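Local structure of WYL1 (Ruminococcus sp., 6OAW) at residues 65-70 against 147-152; 84-87 against 92-95; 88-93 against 162-167. The protein serves as a WYL-domain accessory protein that modulates the Type VI-D CRISPR-Cas system, probably through its RNA-guided effector nuclease Cas13d. All blocks are in the same frame, centred on the assembly; numbering follows the deposited sequence.

Contact 1 (65-70 against 147-152); sequences SAYIAS and SDDLYY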
loop_
_atom_site.group_PDB
_atom_site.type_symbol
_atom_site.label_atom_id
_atom_site.label_comp_id
_atom_site.label_asym_id
_atom_site.label_seq_id
_atom_site.Cartn_x
_atom_site.Cartn_y
_atom_site.Cartn_z
ATOM N N SER B 65 17.895 9.661 -7.964
ATOM C CA SER B 65 17.443 8.360 -8.494
ATOM C C SER B 65 16.201 8.528 -9.367
ATOM O O SER B 65 16.200 8.000 -10.497
ATOM C CB SER B 65 17.226 7.416 -7.359
ATOM O OG SER B 65 18.481 7.156 -6.771
ATOM N N ALA B 66 15.166 9.183 -8.856
ATOM C CA ALA B 66 13.878 9.329 -9.564
ATOM C C ALA B 66 14.115 10.110 -10.865
ATOM O O ALA B 66 13.526 9.747 -11.883
ATOM C CB ALA B 66 12.876 10.025 -8.679
ATOM N N TYR B 67 14.955 11.142 -10.808
ATOM C CA TYR B 67 15.239 12.077 -11.919
ATOM C C TYR B 67 15.944 11.330 -13.050
ATOM O O TYR B 67 15.530 11.451 -14.225
ATOM C CB TYR B 67 16.093 13.264 -11.476
ATOM C CG TYR B 67 16.536 14.141 -12.611
ATOM C CD1 TYR B 67 15.597 14.667 -13.488
ATOM C CD2 TYR B 67 17.879 14.427 -12.845
ATOM C CE1 TYR B 67 15.971 15.476 -14.552
ATOM C CE2 TYR B 67 18.272 15.228 -13.913
ATOM C CZ TYR B 67 17.311 15.755 -14.763
ATOM O OH TYR B 67 17.632 16.537 -15.832
ATOM N N ILE B 68 17.002 10.603 -12.734
ATOM C CA ILE B 68 17.836 9.938 -13.774
ATOM C C ILE B 68 16.986 8.863 -14.489
ATOM O O ILE B 68 17.149 8.716 -15.722
ATOM C CB ILE B 68 19.133 9.397 -13.147
ATOM C CG1 ILE B 68 20.291 9.285 -14.140
ATOM C CG2 ILE B 68 18.860 8.086 -12.429
ATOM N N ALA B 69 16.086 8.154 -13.794
ATOM C CA ALA B 69 15.202 7.160 -14.447
ATOM C C ALA B 69 14.280 7.891 -15.438
ATOM O O ALA B 69 14.061 7.376 -16.576
ATOM C CB ALA B 69 14.413 6.376 -13.444
ATOM N N SER B 70 13.757 9.052 -15.050
ATOM C CA SER B 70 12.866 9.840 -15.926
ATOM C C SER B 70 13.685 10.368 -17.108
ATOM O O SER B 70 13.274 10.171 -18.247
ATOM C CB SER B 70 12.181 10.932 -15.171
ATOM O OG SER B 70 11.290 11.645 -16.024
ATOM N N SER B 147 19.122 23.669 -14.968
ATOM C CA SER B 147 19.431 23.154 -16.329
ATOM C C SER B 147 18.181 23.224 -17.199
ATOM O O SER B 147 17.087 23.467 -16.659
ATOM C CB SER B 147 19.960 21.747 -16.300
ATOM O OG SER B 147 18.919 20.845 -15.992
ATOM N N ASP B 148 18.353 22.953 -18.490
ATOM C CA ASP B 148 17.252 22.921 -19.485
ATOM C C ASP B 148 16.654 21.506 -19.539
ATOM O O ASP B 148 15.808 21.267 -20.394
ATOM C CB ASP B 148 17.770 23.437 -20.837
ATOM C CG ASP B 148 18.204 24.897 -20.796
ATOM O OD1 ASP B 148 17.457 25.703 -20.199
ATOM O OD2 ASP B 148 19.301 25.219 -21.329
ATOM N N ASP B 149 17.078 20.591 -18.657
ATOM C CA ASP B 149 16.726 19.149 -18.743
ATOM C C ASP B 149 15.520 18.848 -17.853
ATOM O O ASP B 149 15.316 17.674 -17.533
ATOM C CB ASP B 149 17.928 18.272 -18.387
ATOM C CG ASP B 149 19.031 18.289 -19.430
ATOM O OD1 ASP B 149 18.712 18.292 -20.619
ATOM O OD2 ASP B 149 20.193 18.297 -19.048
ATOM N N LEU B 150 14.740 19.855 -17.473
ATOM C CA LEU B 150 13.468 19.713 -16.707
ATOM C C LEU B 150 12.359 20.477 -17.443
ATOM O O LEU B 150 11.503 21.111 -16.773
ATOM C CB LEU B 150 13.697 20.267 -15.293
ATOM C CG LEU B 150 14.462 19.330 -14.355
ATOM C CD1 LEU B 150 14.875 20.044 -13.071
ATOM C CD2 LEU B 150 13.619 18.107 -14.035
ATOM N N TYR B 151 12.410 20.472 -18.776
ATOM C CA TYR B 151 11.513 21.277 -19.641
ATOM C C TYR B 151 10.052 21.116 -19.186
ATOM O O TYR B 151 9.387 22.113 -18.911
ATOM C CB TYR B 151 11.736 20.885 -21.108
ATOM C CG TYR B 151 10.929 21.668 -22.115
ATOM C CD1 TYR B 151 11.151 23.018 -22.341
ATOM C CD2 TYR B 151 9.937 21.036 -22.851
ATOM C CE1 TYR B 151 10.384 23.724 -23.254
ATOM C CE2 TYR B 151 9.164 21.720 -23.767
ATOM C CZ TYR B 151 9.391 23.069 -23.971
ATOM O OH TYR B 151 8.602 23.726 -24.867
ATOM N N TYR B 152 9.554 19.881 -19.113
ATOM C CA TYR B 152 8.115 19.594 -18.887
ATOM C C TYR B 152 7.754 19.816 -17.415
ATOM O O TYR B 152 6.609 20.196 -17.139
ATOM C CB TYR B 152 7.768 18.189 -19.378
ATOM C CG TYR B 152 7.928 18.040 -20.866
ATOM C CD1 TYR B 152 7.042 18.638 -21.747
ATOM C CD2 TYR B 152 8.990 17.331 -21.395
ATOM C CE1 TYR B 152 7.196 18.515 -23.125
ATOM C CE2 TYR B 152 9.177 17.221 -22.763
ATOM C CZ TYR B 152 8.276 17.807 -23.634
ATOM O OH TYR B 152 8.491 17.639 -24.977
#
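Y67 reaches from helix 55-71 to the turn at D149 and L150, and it is the one residue of 65-70 that touches 147-152. Its CB points toward the turn, and with CG anti to the backbone N (chi1 173°) the ring extends away from the helix toward segment 147-152. Y67 CD1, the first ring atom to touch, lies 4.0 Å from L150 CD2. One atom further out, Y67 CE1 comes closer to the same methyl, at 3.6 Å from L150 CD2, an apolar contact made obliquely to the ring. Y67 CZ already lies near the peptide, with D149 O 3.9 Å away at the ring edge and in the ring plane. At the tip, Y67 OH donates a hydrogen bond of 3.1 Å to D149 O. The carbonyl is met from above its plane, the oxygen of the tyrosine standing 56° out of it, and the C=O...O angle is 112°. Packing at this end is tight, since Y67 OH also lies 3.1 Å from D149 CB.

The accepting peptide belongs to a turn with bonds of its own. S147 OG receives the backbone N-H of D149, with D149 N 3.2 Å away, which makes an ST turn, and the same hydroxyl is hydrogen-bonded to T144 O. L150 is the N-cap residue of helix 151-156, and Y67 bonds to the carbonyl of the residue before it. Hydroxyl and ring thus do different work: the hydroxyl donates to a carbonyl, the ring rests against a buried leucine. In the surrounding fold, Y67 also packs on T144 of helix 139-145 and on F90, while L150 lies against L145; the contact therefore joins helix 55-71 to the connection between helices 139-145 and 151-156.

Contact 2 (84-87 against 92-95); sequences IPLL and EWQI
L86 and L87 meet W93 in a short-range contact, partly apolar and partly hydrogen-bonded, that folds the loop before helix 92-96 back onto the first turn of that helix. L86 CB sits over one face of the indole, 3.7 Å from the centroid of the W93 five-membered ring, in a CH-pi contact. Its two methyls spread over the same side chain, with L86 CD1 4.0 Å from W93 CE3 and L86 CD2 at the same distance from W93 CG. The edge of the indole has a polar role: W93 NE1 donates to L87 O at 2.9 Å, the N-H...O angle 166°. That oxygen lies in the ring plane, although the nitrogen stands 49° out of the carbonyl plane.

With CG of W93 between the backbone N and the carbonyl carbon (chi1 72°), the indole is placed between L86 and Q94, its NE1 toward L87 O. On the face opposite L86 lies Q94 CG, 3.3 Å above the ring plane; Q94 NE2 is hydrogen-bonded to F90 O. A leucine in place of W93 would probably leave L87 O without its donor and open a gap between L86 and Q94. Beyond the two segments, Y73 touches both L86 and W93, L86 and L87 lie against A69 and A66 of helix 55-71, P85 packs on helix 177-184, and Q94 meets L118 of helix 104-122.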
loop_
_atom_site.group_PDB
_atom_site.type_symbol
_atom_site.label_atom_id
_atom_site.label_comp_id
_atom_site.label_asym_id
_atom_site.label_seq_id
_atom_site.Cartn_x
_atom_site.Cartn_y
_atom_site.Cartn_z
ATOM N N ILE B 84 14.123 0.917 -11.678
ATOM C CA ILE B 84 14.086 2.204 -10.920
ATOM C C ILE B 84 12.703 2.823 -11.134
ATOM O O ILE B 84 12.278 3.021 -12.255
ATOM C CB ILE B 84 15.218 3.173 -11.295
ATOM C CG1 ILE B 84 16.606 2.546 -11.181
ATOM C CG2 ILE B 84 15.130 4.421 -10.437
ATOM C CD1 ILE B 84 16.928 2.049 -9.812
ATOM N N PRO B 85 11.900 3.051 -10.069
ATOM C CA PRO B 85 10.546 3.573 -10.244
ATOM C C PRO B 85 10.504 4.916 -10.987
ATOM O O PRO B 85 11.400 5.734 -10.794
ATOM C CB PRO B 85 10.014 3.719 -8.816
ATOM C CG PRO B 85 10.842 2.757 -8.005
ATOM C CD PRO B 85 12.204 2.705 -8.664
ATOM N N LEU B 86 9.469 5.087 -11.811
ATOM C CA LEU B 86 9.162 6.322 -12.563
ATOM C C LEU B 86 8.056 7.051 -11.803
ATOM O O LEU B 86 6.938 6.589 -11.816
ATOM C CB LEU B 86 8.762 5.931 -13.988
ATOM C CG LEU B 86 9.872 5.248 -14.800
ATOM C CD1 LEU B 86 9.317 4.598 -16.052
ATOM C CD2 LEU B 86 10.950 6.248 -15.189
ATOM N N LEU B 87 8.410 8.102 -11.069
ATOM C CA LEU B 87 7.461 8.872 -10.244
ATOM C C LEU B 87 6.564 9.685 -11.166
ATOM O O LEU B 87 7.092 10.283 -12.121
ATOM C CB LEU B 87 8.213 9.842 -9.331
ATOM C CG LEU B 87 8.965 9.256 -8.163
ATOM C CD1 LEU B 87 9.457 10.384 -7.275
ATOM C CD2 LEU B 87 8.058 8.305 -7.394
ATOM N N GLU B 92 9.071 14.135 -17.975
ATOM C CA GLU B 92 9.818 13.710 -19.188
ATOM C C GLU B 92 9.411 12.285 -19.622
ATOM O O GLU B 92 9.041 12.103 -20.782
ATOM C CB GLU B 92 11.315 13.808 -18.934
ATOM C CG GLU B 92 12.163 13.303 -20.090
ATOM C CD GLU B 92 12.681 14.368 -21.004
ATOM O OE1 GLU B 92 12.092 14.533 -22.111
ATOM O OE2 GLU B 92 13.674 15.021 -20.607
ATOM N N TRP B 93 9.465 11.302 -18.729
ATOM C CA TRP B 93 9.154 9.905 -19.107
ATOM C C TRP B 93 7.712 9.831 -19.608
ATOM O O TRP B 93 7.444 8.970 -20.473
ATOM C CB TRP B 93 9.425 8.900 -17.983
ATOM C CG TRP B 93 8.467 8.945 -16.839
ATOM C CD1 TRP B 93 8.613 9.668 -15.688
ATOM C CD2 TRP B 93 7.276 8.156 -16.667
ATOM N NE1 TRP B 93 7.561 9.432 -14.847
ATOM C CE2 TRP B 93 6.733 8.498 -15.412
ATOM C CE3 TRP B 93 6.620 7.180 -17.435
ATOM C CZ2 TRP B 93 5.561 7.917 -14.927
ATOM C CZ3 TRP B 93 5.448 6.616 -16.967
ATOM C CH2 TRP B 93 4.923 6.984 -15.726
ATOM N N GLN B 94 6.813 10.633 -19.037
ATOM C CA GLN B 94 5.365 10.532 -19.344
ATOM C C GLN B 94 5.134 11.113 -20.735
ATOM O O GLN B 94 4.279 10.588 -21.425
ATOM C CB GLN B 94 4.486 11.207 -18.296
ATOM C CG GLN B 94 4.673 10.595 -16.933
ATOM C CD GLN B 94 3.713 11.150 -15.928
ATOM O OE1 GLN B 94 2.507 10.969 -16.060
ATOM N NE2 GLN B 94 4.258 11.764 -14.883
ATOM N N ILE B 95 5.942 12.084 -21.155
ATOM C CA ILE B 95 5.905 12.630 -22.541
ATOM C C ILE B 95 6.494 11.583 -23.486
ATOM O O ILE B 95 5.841 11.286 -24.482
ATOM C CB ILE B 95 6.624 13.982 -22.642
ATOM C CG1 ILE B 95 5.978 14.999 -21.701
ATOM C CG2 ILE B 95 6.679 14.476 -24.080
ATOM C CD1 ILE B 95 4.494 15.218 -21.907
#

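Contact 3 (88-93 against 162-167); sequences NAFVEW and RRFLKA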
loop_
_atom_site.group_PDB
_atom_site.type_symbol
_atom_site.label_atom_id
_atom_site.label_comp_id
_atom_site.label_asym_id
_atom_site.label_seq_id
_atom_site.Cartn_x
_atom_site.Cartn_y
_atom_site.Cartn_z
ATOM N N ASN B 88 5.286 9.761 -10.811
ATOM C CA ASN B 88 4.254 10.619 -11.431
ATOM C C ASN B 88 4.693 12.088 -11.369
ATOM O O ASN B 88 4.309 12.800 -12.280
ATOM C CB ASN B 88 2.900 10.346 -10.793
ATOM C CG ASN B 88 2.411 8.958 -11.130
ATOM O OD1 ASN B 88 2.621 8.481 -12.246
ATOM N ND2 ASN B 88 1.781 8.292 -10.177
ATOM N N ALA B 89 5.522 12.506 -10.403
ATOM C CA ALA B 89 5.979 13.911 -10.270
ATOM C C ALA B 89 6.967 14.278 -11.379
ATOM O O ALA B 89 7.062 15.487 -11.693
ATOM C CB ALA B 89 6.602 14.166 -8.925
ATOM N N PHE B 90 7.702 13.298 -11.907
ATOM C CA PHE B 90 8.592 13.490 -13.077
ATOM C C PHE B 90 7.762 13.289 -14.356
ATOM O O PHE B 90 6.908 12.403 -14.408
ATOM C CB PHE B 90 9.835 12.602 -12.981
ATOM C CG PHE B 90 10.819 13.116 -11.962
ATOM C CD1 PHE B 90 11.703 14.151 -12.268
ATOM C CD2 PHE B 90 10.805 12.626 -10.657
ATOM C CE1 PHE B 90 12.596 14.629 -11.316
ATOM C CE2 PHE B 90 11.692 13.110 -9.712
ATOM C CZ PHE B 90 12.589 14.097 -10.041
ATOM N N VAL B 91 8.031 14.115 -15.358
ATOM C CA VAL B 91 7.095 14.358 -16.493
ATOM C C VAL B 91 7.765 13.928 -17.803
ATOM O O VAL B 91 7.057 13.383 -18.632
ATOM C CB VAL B 91 6.598 15.817 -16.548
ATOM C CG1 VAL B 91 5.447 15.958 -17.523
ATOM C CG2 VAL B 91 6.164 16.347 -15.188
ATOM N N GLU B 92 9.071 14.135 -17.975
ATOM C CA GLU B 92 9.818 13.710 -19.188
ATOM C C GLU B 92 9.411 12.285 -19.622
ATOM O O GLU B 92 9.041 12.103 -20.782
ATOM C CB GLU B 92 11.315 13.808 -18.934
ATOM C CG GLU B 92 12.163 13.303 -20.090
ATOM C CD GLU B 92 12.681 14.368 -21.004
ATOM O OE1 GLU B 92 12.092 14.533 -22.111
ATOM O OE2 GLU B 92 13.674 15.021 -20.607
ATOM N N TRP B 93 9.465 11.302 -18.729
ATOM C CA TRP B 93 9.154 9.905 -19.107
ATOM C C TRP B 93 7.712 9.831 -19.608
ATOM O O TRP B 93 7.444 8.970 -20.473
ATOM C CB TRP B 93 9.425 8.900 -17.983
ATOM C CG TRP B 93 8.467 8.945 -16.839
ATOM C CD1 TRP B 93 8.613 9.668 -15.688
ATOM C CD2 TRP B 93 7.276 8.156 -16.667
ATOM N NE1 TRP B 93 7.561 9.432 -14.847
ATOM C CE2 TRP B 93 6.733 8.498 -15.412
ATOM C CE3 TRP B 93 6.620 7.180 -17.435
ATOM C CZ2 TRP B 93 5.561 7.917 -14.927
ATOM C CZ3 TRP B 93 5.448 6.616 -16.967
ATOM C CH2 TRP B 93 4.923 6.984 -15.726
ATOM N N ARG B 162 9.116 24.852 -5.078
ATOM C CA ARG B 162 8.364 24.401 -3.872
ATOM C C ARG B 162 7.344 23.317 -4.293
ATOM O O ARG B 162 7.320 22.227 -3.680
ATOM C CB ARG B 162 7.716 25.617 -3.184
ATOM C CG ARG B 162 6.997 25.297 -1.874
ATOM C CD ARG B 162 7.065 26.395 -0.806
ATOM N N ARG B 163 6.566 23.615 -5.337
ATOM C CA ARG B 163 5.481 22.757 -5.862
ATOM C C ARG B 163 6.104 21.457 -6.400
ATOM O O ARG B 163 5.583 20.358 -6.067
ATOM C CB ARG B 163 4.693 23.532 -6.932
ATOM N N PHE B 164 7.168 21.564 -7.208
ATOM C CA PHE B 164 7.835 20.402 -7.859
ATOM C C PHE B 164 8.352 19.443 -6.768
ATOM O O PHE B 164 8.023 18.231 -6.801
ATOM C CB PHE B 164 8.935 20.888 -8.801
ATOM C CG PHE B 164 9.815 19.835 -9.415
ATOM C CD1 PHE B 164 9.328 18.596 -9.761
ATOM C CD2 PHE B 164 11.129 20.118 -9.717
ATOM C CE1 PHE B 164 10.140 17.644 -10.358
ATOM C CE2 PHE B 164 11.946 19.168 -10.308
ATOM C CZ PHE B 164 11.456 17.923 -10.615
ATOM N N LEU B 165 9.117 19.969 -5.814
ATOM C CA LEU B 165 9.770 19.124 -4.785
ATOM C C LEU B 165 8.701 18.519 -3.871
ATOM O O LEU B 165 8.861 17.352 -3.489
ATOM C CB LEU B 165 10.793 19.957 -4.009
ATOM C CG LEU B 165 12.003 20.443 -4.806
ATOM C CD1 LEU B 165 12.929 21.227 -3.923
ATOM C CD2 LEU B 165 12.762 19.299 -5.450
ATOM N N LYS B 166 7.647 19.260 -3.532
ATOM C CA LYS B 166 6.569 18.700 -2.682
ATOM C C LYS B 166 5.966 17.479 -3.397
ATOM O O LYS B 166 5.694 16.434 -2.737
ATOM C CB LYS B 166 5.500 19.748 -2.388
ATOM C CG LYS B 166 4.257 19.190 -1.708
ATOM C CD LYS B 166 3.189 20.238 -1.411
ATOM C CE LYS B 166 2.006 19.673 -0.637
ATOM N NZ LYS B 166 2.388 19.072 0.670
ATOM N N ALA B 167 5.754 17.614 -4.706
ATOM C CA ALA B 167 5.157 16.555 -5.550
ATOM C C ALA B 167 6.097 15.346 -5.572
ATOM O O ALA B 167 5.622 14.230 -5.449
ATOM C CB ALA B 167 4.886 17.090 -6.923
#
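A89 and A167 bring the turn before helix 92-96 close against helix 161-172, their CA atoms 5.5 Å apart. Two methyls allow this approach: A89 CB lies 3.9 Å from A167 CB and 3.6 Å from A167 C, so it rests on the helix backbone as well as on the side chain.

Beside this pair the rings of F90 and F164 meet in an offset edge-to-face stack, with centroids 5.5 Å apart and planes at 81°. F164 supplies the edge. Its CG is anti to the backbone N (chi1 173°), which carries F164 CZ to 3.6 Å from F90 CE1, and F164 CE1 stands 4.0 Å above the plane of the F90 ring, displaced toward the rim. A89 O lies at the edge of the F164 ring, 4.0 Å from F164 CE1, and is itself hydrogen-bonded to Y157 OH. F164 further stacks with F9, while F90 also touches A66 and Y67 of helix 55-71. All four touching residues are buried: small alanines where the backbones come close, and nearly perpendicular rings packed beside them, form part of the hydrophobic core of the helix-rich N-terminal half of WYL1.

In the fold
All three contacts lie on the same side of the chain's centre, their own centres 9 to 10 Å apart. Contact 3 is fully buried, has no hydrogen bond between its segments and rests on apolar and aromatic packing, whereas contacts 1 and 2 are partly buried and each combines hydrophobic packing with one hydrogen bond from an aromatic side chain to a backbone carbonyl. Contacts 2 and 3 share E92 and W93, though contact 3 is made by A89 and F90 of the loop before the helix. Helix 55-71 unites the set: S70 OG is probably hydrogen-bonded to W93 N, and A69 lies against I84. Contact 2 is local in sequence; contacts 1 and 3 bring in the later helices 151-156 and 161-172.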